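Local coordinates for protein 2-oxoadipate dioxygenase/decarboxylase, chloroplastic/amyloplastic (Oryza sativa, PDB 6W1K) that catalyses the iron(II)-dependent conversion of 2-oxoadipate and dioxygen to (R)-2-hydroxyglutarate and carbon dioxide in plant lysine catabolism, at residues His59-Thr64 against Leu193-Ile198; Arg63-Asp68 against Ser125-Asp130; Leu239-Thr244 against Tyr265-Glu270. All coordinates share one frame; numbering follows the deposited sequence.

All three contacts belong to one mixed sheet, and they illustrate how a single sheet can carry an active site on some of its strand pairs and plain packing on another. Contact 1, at the middle of the chain, pairs strands 57-65 and 195-199; contact 3 pairs 239-243 and 258-271, and 195-199 lies next to 258-271. Both supply nickel ligands and hold 2-oxoadipate. Contact 2 starts from the same strand 57-65 as contact 1 but runs outward, its centre about 16 Å away. Its buried strand ends give way to partly exposed turns, so backbone bonds and apolar packing replace metal chemistry there, apart from R63, which contacts 1 and 2 share.

Contact 1 (His59-Thr64 against Leu193-Ile198); sequences HFAFRT and LNHTTI. With NI (nickel (II) ion), chain E; OOG (2-oxoadipic acid), chain F.
The imidazole of H59 lies beneath the hydroxyl of T197, whose OG1 sits over the centre of one ring face, 3.0 Å above the plane, while T197 CB makes a CH-pi contact with that ring. The H195 ring, its plane turned 84° from that of H59, presents its edge to H59 NE2 and to O5 of 2-oxoadipate. Both NE2 atoms are directed at the nickel ion, at 2.1 Å from H59 NE2 and 2.2 Å from H195 NE2. Each histidine has CG between its backbone N and carbonyl carbon (chi1 63° in H59, and much the same in H195), a rotation that brings both imidazoles to the same metal from neighbouring antiparallel strands.

Further along, the amide of N194 lies over one face of the R63 guanidinium, the two planes 29° apart. The edge of that guanidinium faces the distal carboxylate of the substrate: R63 NE reaches O1 at 2.8 Å and NH2 reaches O2 at 2.6 Å, both nearly straight. On the side of the sheet away from the metal, L193 CD1 makes a CH-pi contact over one face of the F62 ring and touches F60 CB at 3.5 Å, and T196 OG1 meets the F60 ring at its edge.

The backbones are held by A61 N to H195 O, 3.1 Å, and by N194 N to A61 O.

E267 completes the protein ligands, giving the two-histidine, one-glutamate set expected of a vicinal-oxygen-chelate (glyoxalase-clan) enzyme, with nickel where iron(II) acts. O3 and O5 of 2-oxoadipate chelate the same ion, so one end of the substrate is tied to the metal while R63 pairs with the other. This two-point grip probably fixes the orientation of the bound acid between its two anchors.

Contact 2 (Arg63-Asp68 against Ser125-Asp130); sequences RTFGVD and SELLVD. With OOG (2-oxoadipic acid), chain F.
Parallel pairing of strands 57-65 and 121-127 inside the mixed sheet sets F65 against L127, with T64 and E126 one step earlier, and the two strands part just beyond. The T64 hydroxyl bonds back to the neighbouring strand, OG1 donating a hydrogen bond to S125 O at 2.9 Å. It reaches that carbonyl because OG1 stands between the backbone N and the carbonyl carbon (chi1 73°), a position that also presses it against E126 CB. Two backbone bonds follow, L127 N to T64 O at 2.9 Å and the more bent G66 N to L127 O at 2.8 Å, the latter arriving on a lone pair in the carbonyl plane.

G66 is the centre of an inverse gamma turn, as is L128 across from it, and a water accepts from D130 N while donating to G66 O, bridging the ends.

On the other side of the strands from T64 and E126, F65 and L127 lie side by side, with L127 CD2 at the ring edge, 4.0 Å from F65 CD1. V129 CG2 packs on V67 CG1 at 4.0 Å, and helix 134-147 touches F65 and V67 as well. The E126 carboxylate lies alongside the glycine, but its polar partners are elsewhere: a salt bridge to R98 and a bond from I72 N.

Chemically, the contact divides in two. Hydroxyl and amide bonds tie the strand ends together, while apolar carbons pack on one face of the paired ends and continue, as V67 on V129, where the strands separate. The strand that carries R63 to the substrate is thereby fastened to its neighbour on the side away from H195.

Contact 3 (Leu239-Thr244 against Tyr265-Glu270); sequences LQQSST and YIEFAE. With NI (nickel (II) ion), chain E; OOG (2-oxoadipic acid), chain F.
Q241 crosses from its own strand to the E267 side chain. Its CB sits 4.0 Å from F268 O. CG then rests on A269 CB, also at 4.0 Å, the two residues forming a non-hydrogen-bonded pair, and lies 3.7 Å from E267 OE2; CD is 3.6 Å from that same oxygen. With the chain extended beyond CG (chi2 170°), the amide is carried out to the metal site. There NE2 donates to E267 OE2 at 2.7 Å, nearly straight (166°); the carboxylate oxygen lies in the amide plane but receives the N-H from above its own plane. The same NE2 makes a weak, bent bond to O3 of 2-oxoadipate, and OE1 of this glutamine is bonded to N298.

E267 thus spends its two oxygens differently, OE1 binding nickel at 1.9 Å and OE2 taking the glutamine N-H. The second-shell bond probably steadies the rotation of the carboxylate that serves the metal.

At the far end of the strand, the Y265 ring edge points at the substrate: Y265 OH donates to O2 of 2-oxoadipate at 2.8 Å, and the Y265 ring stacks on that of H195. On the opposite side of the sheet F268 presents its edge to S242 OG, 3.2 Å from CD2, and that hydroxyl is bonded to N214.

Backbone bonds run throughout the antiparallel pair, and T244 OG1 accepts from I266 N.

Alternation along these strands sends Q241 and E267 to one face, so one strand pair supplies a metal ligand, E267, and two substrate-binding residues, Q241 and Y265, in keeping with the metal-bearing sheet of the vicinal oxygen chelate fold.

Contact 1 (His59-Thr64 against Leu193-Ile198)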
loop_
_atom_site.group_PDB
_atom_site.type_symbol
_atom_site.label_atom_id
_atom_site.label_comp_id
_atom_site.label_asym_id
_atom_site.label_seq_id
_atom_site.Cartn_x
_atom_site.Cartn_y
_atom_site.Cartn_z
ATOM N N HIS A 59 -0.701 6.307 3.162
ATOM C CA HIS A 59 -0.189 5.883 1.863
ATOM C C HIS A 59 -1.056 4.778 1.260
ATOM O O HIS A 59 -1.853 4.127 1.940
ATOM C CB HIS A 59 1.274 5.418 1.972
ATOM C CG HIS A 59 1.487 4.219 2.850
ATOM N ND1 HIS A 59 1.655 4.316 4.210
ATOM C CD2 HIS A 59 1.628 2.893 2.551
ATOM C CE1 HIS A 59 1.861 3.111 4.722
ATOM N NE2 HIS A 59 1.857 2.235 3.738
ATOM N N PHE A 60 -0.910 4.618 -0.055
ATOM C CA PHE A 60 -1.427 3.527 -0.862
ATOM C C PHE A 60 -0.232 2.658 -1.226
ATOM O O PHE A 60 0.861 3.185 -1.416
ATOM C CB PHE A 60 -2.046 4.042 -2.159
ATOM C CG PHE A 60 -3.451 4.556 -2.048
ATOM C CD1 PHE A 60 -4.049 4.779 -0.815
ATOM C CD2 PHE A 60 -4.176 4.831 -3.208
ATOM C CE1 PHE A 60 -5.320 5.238 -0.722
ATOM C CE2 PHE A 60 -5.481 5.275 -3.129
ATOM C CZ PHE A 60 -6.049 5.497 -1.865
ATOM N N ALA A 61 -0.431 1.337 -1.375
ATOM C CA ALA A 61 0.669 0.454 -1.776
ATOM C C ALA A 61 0.217 -0.470 -2.912
ATOM O O ALA A 61 -0.958 -0.823 -3.002
ATOM C CB ALA A 61 1.191 -0.358 -0.592
ATOM N N PHE A 62 1.141 -0.767 -3.825
ATOM C CA PHE A 62 0.886 -1.588 -5.012
ATOM C C PHE A 62 2.042 -2.568 -5.183
ATOM O O PHE A 62 3.174 -2.280 -4.786
ATOM C CB PHE A 62 0.741 -0.752 -6.313
ATOM C CG PHE A 62 -0.345 0.291 -6.261
ATOM C CD1 PHE A 62 -0.090 1.559 -5.751
ATOM C CD2 PHE A 62 -1.611 0.007 -6.718
ATOM C CE1 PHE A 62 -1.097 2.494 -5.707
ATOM C CE2 PHE A 62 -2.633 0.936 -6.689
ATOM C CZ PHE A 62 -2.367 2.191 -6.195
ATOM N N ARG A 63 1.746 -3.720 -5.818
ATOM C CA ARG A 63 2.715 -4.760 -6.106
ATOM C C ARG A 63 2.783 -5.047 -7.600
ATOM O O ARG A 63 1.772 -4.964 -8.312
ATOM C CB ARG A 63 2.356 -6.047 -5.365
ATOM C CG ARG A 63 2.350 -5.897 -3.850
ATOM C CD ARG A 63 2.162 -7.230 -3.168
ATOM N NE ARG A 63 2.197 -7.093 -1.718
ATOM C CZ ARG A 63 1.923 -8.086 -0.883
ATOM N NH1 ARG A 63 1.601 -9.282 -1.366
ATOM N NH2 ARG A 63 1.957 -7.886 0.417
ATOM N N THR A 64 3.978 -5.386 -8.080
ATOM C CA THR A 64 4.148 -5.552 -9.518
ATOM C C THR A 64 5.212 -6.600 -9.835
ATOM O O THR A 64 6.019 -6.983 -8.979
ATOM C CB THR A 64 4.543 -4.237 -10.199
ATOM O OG1 THR A 64 5.910 -3.929 -9.863
ATOM C CG2 THR A 64 3.658 -3.054 -9.778
ATOM N N LEU A 193 -5.072 -2.148 -5.640
ATOM C CA LEU A 193 -4.524 -1.561 -4.426
ATOM C C LEU A 193 -4.291 -2.653 -3.387
ATOM O O LEU A 193 -5.218 -3.402 -3.036
ATOM C CB LEU A 193 -5.507 -0.526 -3.912
ATOM C CG LEU A 193 -5.111 0.209 -2.662
ATOM C CD1 LEU A 193 -3.908 1.140 -2.880
ATOM C CD2 LEU A 193 -6.347 0.984 -2.239
ATOM N N ASN A 194 -3.049 -2.762 -2.912
ATOM C CA ASN A 194 -2.695 -3.825 -1.963
ATOM C C ASN A 194 -3.087 -3.450 -0.535
ATOM O O ASN A 194 -3.492 -4.317 0.257
ATOM C CB ASN A 194 -1.198 -4.105 -2.068
ATOM C CG ASN A 194 -0.705 -4.996 -0.967
ATOM O OD1 ASN A 194 -0.229 -4.520 0.054
ATOM N ND2 ASN A 194 -0.837 -6.300 -1.157
ATOM N N HIS A 195 -2.982 -2.159 -0.196
ATOM C CA HIS A 195 -3.616 -1.665 1.014
ATOM C C HIS A 195 -3.647 -0.145 0.998
ATOM O O HIS A 195 -2.894 0.522 0.272
ATOM C CB HIS A 195 -2.920 -2.179 2.278
ATOM C CG HIS A 195 -1.522 -1.679 2.478
ATOM N ND1 HIS A 195 -0.415 -2.315 1.948
ATOM C CD2 HIS A 195 -1.044 -0.636 3.194
ATOM C CE1 HIS A 195 0.676 -1.672 2.313
ATOM N NE2 HIS A 195 0.321 -0.633 3.051
ATOM N N THR A 196 -4.566 0.386 1.777
ATOM C CA THR A 196 -4.494 1.767 2.217
ATOM C C THR A 196 -4.070 1.736 3.676
ATOM O O THR A 196 -4.058 0.679 4.317
ATOM C CB THR A 196 -5.832 2.492 2.025
ATOM O OG1 THR A 196 -5.621 3.912 2.172
ATOM C CG2 THR A 196 -6.851 2.031 3.043
ATOM N N THR A 197 -3.757 2.914 4.207
ATOM C CA THR A 197 -3.196 3.081 5.548
ATOM C C THR A 197 -3.882 4.240 6.231
ATOM O O THR A 197 -3.930 5.334 5.670
ATOM C CB THR A 197 -1.700 3.385 5.454
ATOM O OG1 THR A 197 -1.084 2.398 4.626
ATOM C CG2 THR A 197 -1.031 3.388 6.799
ATOM N N ILE A 198 -4.390 4.017 7.432
ATOM C CA ILE A 198 -4.996 5.078 8.210
ATOM C C ILE A 198 -3.898 5.775 8.996
ATOM O O ILE A 198 -3.107 5.130 9.697
ATOM C CB ILE A 198 -6.077 4.530 9.145
ATOM C CG1 ILE A 198 -7.232 3.923 8.352
ATOM C CG2 ILE A 198 -6.572 5.622 10.073
ATOM C CD1 ILE A 198 -8.248 3.251 9.280
HETATM NI NI NI E . 2.082 0.177 4.019
HETATM C C2 OOG F . 3.810 -3.211 0.940
HETATM C C3 OOG F . 4.343 -3.468 2.350
HETATM C C4 OOG F . 5.265 -2.322 2.784
HETATM C C6 OOG F . 4.961 -0.280 4.442
HETATM O O4 OOG F . 6.176 -0.294 4.761
HETATM O O3 OOG F . 4.156 0.419 5.095
HETATM C C5 OOG F . 4.466 -1.111 3.264
HETATM C C1 OOG F . 3.071 -4.433 0.374
HETATM O O1 OOG F . 2.879 -4.524 -0.789
HETATM O O2 OOG F . 2.608 -5.454 1.204
HETATM O O5 OOG F . 3.460 -0.804 2.728
#

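Contact 2 (Arg63-Asp68 against Ser125-Asp130)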
loop_
_atom_site.group_PDB
_atom_site.type_symbol
_atom_site.label_atom_id
_atom_site.label_comp_id
_atom_site.label_asym_id
_atom_site.label_seq_id
_atom_site.Cartn_x
_atom_site.Cartn_y
_atom_site.Cartn_z
ATOM N N ARG A 63 1.746 -3.720 -5.818
ATOM C CA ARG A 63 2.715 -4.760 -6.106
ATOM C C ARG A 63 2.783 -5.047 -7.600
ATOM O O ARG A 63 1.772 -4.964 -8.312
ATOM C CB ARG A 63 2.356 -6.047 -5.365
ATOM C CG ARG A 63 2.350 -5.897 -3.850
ATOM C CD ARG A 63 2.162 -7.230 -3.168
ATOM N NE ARG A 63 2.197 -7.093 -1.718
ATOM C CZ ARG A 63 1.923 -8.086 -0.883
ATOM N NH1 ARG A 63 1.601 -9.282 -1.366
ATOM N NH2 ARG A 63 1.957 -7.886 0.417
ATOM N N THR A 64 3.978 -5.386 -8.080
ATOM C CA THR A 64 4.148 -5.552 -9.518
ATOM C C THR A 64 5.212 -6.600 -9.835
ATOM O O THR A 64 6.019 -6.983 -8.979
ATOM C CB THR A 64 4.543 -4.237 -10.199
ATOM O OG1 THR A 64 5.910 -3.929 -9.863
ATOM C CG2 THR A 64 3.658 -3.054 -9.778
ATOM N N PHE A 65 5.219 -7.049 -11.091
ATOM C CA PHE A 65 6.268 -7.933 -11.592
ATOM C C PHE A 65 7.365 -7.110 -12.259
ATOM O O PHE A 65 7.113 -6.426 -13.260
ATOM C CB PHE A 65 5.698 -8.920 -12.602
ATOM C CG PHE A 65 4.837 -9.996 -12.000
ATOM C CD1 PHE A 65 5.354 -10.898 -11.096
ATOM C CD2 PHE A 65 3.516 -10.138 -12.404
ATOM C CE1 PHE A 65 4.559 -11.928 -10.580
ATOM C CE2 PHE A 65 2.711 -11.157 -11.897
ATOM C CZ PHE A 65 3.225 -12.041 -10.975
ATOM N N GLY A 66 8.578 -7.181 -11.718
ATOM C CA GLY A 66 9.714 -6.461 -12.265
ATOM C C GLY A 66 10.348 -7.104 -13.483
ATOM O O GLY A 66 11.487 -7.597 -13.440
ATOM N N VAL A 67 9.610 -7.111 -14.585
ATOM C CA VAL A 67 10.073 -7.721 -15.820
ATOM C C VAL A 67 9.303 -7.099 -16.981
ATOM O O VAL A 67 8.111 -6.803 -16.869
ATOM C CB VAL A 67 9.921 -9.264 -15.772
ATOM C CG1 VAL A 67 8.457 -9.700 -15.737
ATOM C CG2 VAL A 67 10.621 -9.902 -16.941
ATOM N N ASP A 68 10.016 -6.873 -18.087
ATOM C CA ASP A 68 9.417 -6.436 -19.362
ATOM C C ASP A 68 8.537 -5.205 -19.190
ATOM O O ASP A 68 7.496 -5.061 -19.830
ATOM C CB ASP A 68 8.613 -7.566 -20.010
ATOM C CG ASP A 68 9.476 -8.771 -20.398
ATOM O OD1 ASP A 68 8.900 -9.876 -20.555
ATOM O OD2 ASP A 68 10.718 -8.621 -20.541
ATOM N N SER A 125 6.129 -1.571 -5.043
ATOM C CA SER A 125 7.185 -2.573 -5.013
ATOM C C SER A 125 7.125 -3.386 -6.305
ATOM O O SER A 125 6.128 -3.360 -7.044
ATOM C CB SER A 125 7.052 -3.441 -3.767
ATOM O OG SER A 125 5.821 -4.110 -3.744
ATOM N N GLU A 126 8.237 -4.051 -6.612
ATOM C CA GLU A 126 8.266 -4.996 -7.718
ATOM C C GLU A 126 9.059 -6.238 -7.334
ATOM O O GLU A 126 10.049 -6.158 -6.611
ATOM C CB GLU A 126 8.883 -4.380 -8.986
ATOM C CG GLU A 126 10.358 -4.039 -8.896
ATOM C CD GLU A 126 10.886 -3.248 -10.107
ATOM O OE1 GLU A 126 10.092 -2.771 -10.956
ATOM O OE2 GLU A 126 12.113 -3.097 -10.200
ATOM N N LEU A 127 8.628 -7.376 -7.852
ATOM C CA LEU A 127 9.392 -8.614 -7.715
ATOM C C LEU A 127 10.535 -8.657 -8.729
ATOM O O LEU A 127 10.336 -8.397 -9.924
ATOM C CB LEU A 127 8.447 -9.789 -7.916
ATOM C CG LEU A 127 9.044 -11.200 -7.805
ATOM C CD1 LEU A 127 9.422 -11.601 -6.419
ATOM C CD2 LEU A 127 7.948 -12.123 -8.369
ATOM N N LEU A 128 11.725 -9.006 -8.255
ATOM C CA LEU A 128 12.903 -9.132 -9.114
ATOM C C LEU A 128 12.860 -10.518 -9.748
ATOM O O LEU A 128 13.481 -11.479 -9.275
ATOM C CB LEU A 128 14.173 -8.878 -8.325
ATOM C CG LEU A 128 14.236 -7.533 -7.600
ATOM C CD1 LEU A 128 15.438 -7.524 -6.653
ATOM C CD2 LEU A 128 14.295 -6.384 -8.592
ATOM N N VAL A 129 12.114 -10.593 -10.854
ATOM C CA VAL A 129 11.730 -11.872 -11.446
ATOM C C VAL A 129 12.954 -12.657 -11.877
ATOM O O VAL A 129 12.996 -13.887 -11.753
ATOM C CB VAL A 129 10.778 -11.634 -12.631
ATOM C CG1 VAL A 129 10.478 -12.943 -13.389
ATOM C CG2 VAL A 129 9.499 -11.061 -12.140
ATOM N N ASP A 130 13.965 -11.962 -12.383
ATOM C CA ASP A 130 15.138 -12.657 -12.892
ATOM C C ASP A 130 15.923 -13.321 -11.781
ATOM O O ASP A 130 16.894 -14.009 -12.078
ATOM C CB ASP A 130 16.039 -11.696 -13.672
ATOM C CG ASP A 130 16.554 -10.556 -12.824
ATOM O OD1 ASP A 130 16.212 -10.490 -11.623
ATOM O OD2 ASP A 130 17.298 -9.715 -13.368
HETATM C C2 OOG F . 3.810 -3.211 0.940
HETATM C C3 OOG F . 4.343 -3.468 2.350
HETATM C C4 OOG F . 5.265 -2.322 2.784
HETATM C C6 OOG F . 4.961 -0.280 4.442
HETATM O O4 OOG F . 6.176 -0.294 4.761
HETATM O O3 OOG F . 4.156 0.419 5.095
HETATM C C5 OOG F . 4.466 -1.111 3.264
HETATM C C1 OOG F . 3.071 -4.433 0.374
HETATM O O1 OOG F . 2.879 -4.524 -0.789
HETATM O O2 OOG F . 2.608 -5.454 1.204
HETATM O O5 OOG F . 3.460 -0.804 2.728
HETATM O O HOH W 1 13.542 -9.257 -14.070
#

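Contact 3 (Leu239-Thr244 against Tyr265-Glu270)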
loop_
_atom_site.group_PDB
_atom_site.type_symbol
_atom_site.label_atom_id
_atom_site.label_comp_id
_atom_site.label_asym_id
_atom_site.label_seq_id
_atom_site.Cartn_x
_atom_site.Cartn_y
_atom_site.Cartn_z
ATOM N N LEU A 239 8.461 5.825 13.475
ATOM C CA LEU A 239 7.481 5.263 12.561
ATOM C C LEU A 239 7.009 3.940 13.144
ATOM O O LEU A 239 7.803 3.002 13.291
ATOM C CB LEU A 239 8.070 5.086 11.170
ATOM C CG LEU A 239 7.127 4.386 10.182
ATOM C CD1 LEU A 239 5.833 5.207 9.945
ATOM C CD2 LEU A 239 7.896 4.156 8.869
ATOM N N GLN A 240 5.731 3.879 13.496
ATOM C CA GLN A 240 5.137 2.710 14.133
ATOM C C GLN A 240 3.947 2.252 13.303
ATOM O O GLN A 240 3.049 3.043 12.993
ATOM C CB GLN A 240 4.728 3.037 15.575
ATOM C CG GLN A 240 5.777 3.847 16.323
ATOM C CD GLN A 240 5.558 3.878 17.836
ATOM O OE1 GLN A 240 4.525 3.439 18.342
ATOM N NE2 GLN A 240 6.537 4.414 18.560
ATOM N N GLN A 241 3.941 0.975 12.933
ATOM C CA GLN A 241 2.986 0.495 11.940
ATOM C C GLN A 241 2.394 -0.827 12.378
ATOM O O GLN A 241 3.077 -1.647 12.999
ATOM C CB GLN A 241 3.651 0.344 10.588
ATOM C CG GLN A 241 4.164 1.642 9.983
ATOM C CD GLN A 241 5.012 1.384 8.757
ATOM O OE1 GLN A 241 6.238 1.268 8.831
ATOM N NE2 GLN A 241 4.358 1.306 7.611
ATOM N N SER A 242 1.105 -1.000 12.093
ATOM C CA SER A 242 0.407 -2.270 12.285
ATOM C C SER A 242 -0.496 -2.492 11.078
ATOM O O SER A 242 -0.760 -1.568 10.301
ATOM C CB SER A 242 -0.388 -2.281 13.593
ATOM O OG SER A 242 -1.316 -1.220 13.615
ATOM N N SER A 243 -0.964 -3.730 10.908
ATOM C CA SER A 243 -1.734 -4.095 9.722
ATOM C C SER A 243 -2.617 -5.291 10.053
ATOM O O SER A 243 -2.269 -6.108 10.902
ATOM C CB SER A 243 -0.854 -4.467 8.522
ATOM O OG SER A 243 -0.121 -5.646 8.756
ATOM N N THR A 244 -3.764 -5.385 9.375
ATOM C CA THR A 244 -4.612 -6.551 9.521
ATOM C C THR A 244 -4.049 -7.694 8.686
ATOM O O THR A 244 -3.270 -7.492 7.747
ATOM C CB THR A 244 -6.050 -6.272 9.078
ATOM O OG1 THR A 244 -6.049 -5.765 7.740
ATOM C CG2 THR A 244 -6.749 -5.298 10.008
ATOM N N TYR A 265 -5.370 -5.924 2.460
ATOM C CA TYR A 265 -5.438 -5.708 3.891
ATOM C C TYR A 265 -5.443 -4.212 4.118
ATOM O O TYR A 265 -5.478 -3.425 3.167
ATOM C CB TYR A 265 -4.281 -6.386 4.622
ATOM C CG TYR A 265 -2.875 -5.881 4.288
ATOM C CD1 TYR A 265 -2.164 -6.424 3.233
ATOM C CD2 TYR A 265 -2.254 -4.898 5.046
ATOM C CE1 TYR A 265 -0.897 -6.014 2.925
ATOM C CE2 TYR A 265 -0.968 -4.472 4.735
ATOM C CZ TYR A 265 -0.301 -5.041 3.665
ATOM O OH TYR A 265 0.973 -4.661 3.323
ATOM N N ILE A 266 -5.462 -3.805 5.381
ATOM C CA ILE A 266 -5.410 -2.389 5.721
ATOM C C ILE A 266 -4.340 -2.183 6.787
ATOM O O ILE A 266 -4.150 -3.027 7.670
ATOM C CB ILE A 266 -6.794 -1.857 6.176
ATOM C CG1 ILE A 266 -6.724 -0.339 6.407
ATOM C CG2 ILE A 266 -7.314 -2.560 7.441
ATOM C CD1 ILE A 266 -8.109 0.382 6.516
ATOM N N GLU A 267 -3.623 -1.067 6.689
ATOM C CA GLU A 267 -2.544 -0.743 7.607
ATOM C C GLU A 267 -2.918 0.504 8.408
ATOM O O GLU A 267 -3.814 1.278 8.033
ATOM C CB GLU A 267 -1.230 -0.570 6.825
ATOM C CG GLU A 267 -0.033 -0.219 7.658
ATOM C CD GLU A 267 1.108 0.352 6.820
ATOM O OE1 GLU A 267 1.383 -0.210 5.748
ATOM O OE2 GLU A 267 1.730 1.367 7.224
ATOM N N PHE A 268 -2.281 0.625 9.577
ATOM C CA PHE A 268 -2.405 1.774 10.473
ATOM C C PHE A 268 -1.004 2.247 10.844
ATOM O O PHE A 268 -0.129 1.434 11.165
ATOM C CB PHE A 268 -3.218 1.400 11.713
ATOM C CG PHE A 268 -4.240 0.329 11.447
ATOM C CD1 PHE A 268 -5.386 0.603 10.709
ATOM C CD2 PHE A 268 -4.054 -0.954 11.949
ATOM C CE1 PHE A 268 -6.335 -0.393 10.472
ATOM C CE2 PHE A 268 -4.985 -1.951 11.720
ATOM C CZ PHE A 268 -6.123 -1.680 10.973
ATOM N N ALA A 269 -0.777 3.549 10.753
ATOM C CA ALA A 269 0.565 4.074 10.934
ATOM C C ALA A 269 0.539 5.331 11.777
ATOM O O ALA A 269 -0.340 6.191 11.629
ATOM C CB ALA A 269 1.240 4.355 9.586
ATOM N N GLU A 270 1.516 5.428 12.669
ATOM C CA GLU A 270 1.728 6.627 13.470
ATOM C C GLU A 270 3.112 7.165 13.153
ATOM O O GLU A 270 4.102 6.431 13.252
ATOM C CB GLU A 270 1.616 6.347 14.975
ATOM C CG GLU A 270 1.666 7.652 15.828
ATOM C CD GLU A 270 1.219 7.477 17.287
ATOM O OE1 GLU A 270 0.708 6.399 17.630
ATOM O OE2 GLU A 270 1.389 8.428 18.092
HETATM NI NI NI E . 2.082 0.177 4.019
HETATM C C2 OOG F . 3.810 -3.211 0.940
HETATM C C3 OOG F . 4.343 -3.468 2.350
HETATM C C4 OOG F . 5.265 -2.322 2.784
HETATM C C6 OOG F . 4.961 -0.280 4.442
HETATM O O4 OOG F . 6.176 -0.294 4.761
HETATM O O3 OOG F . 4.156 0.419 5.095
HETATM C C5 OOG F . 4.466 -1.111 3.264
HETATM C C1 OOG F . 3.071 -4.433 0.374
HETATM O O1 OOG F . 2.879 -4.524 -0.789
HETATM O O2 OOG F . 2.608 -5.454 1.204
HETATM O O5 OOG F . 3.460 -0.804 2.728
HETATM O O HOH W 2 2.755 5.120 19.980
#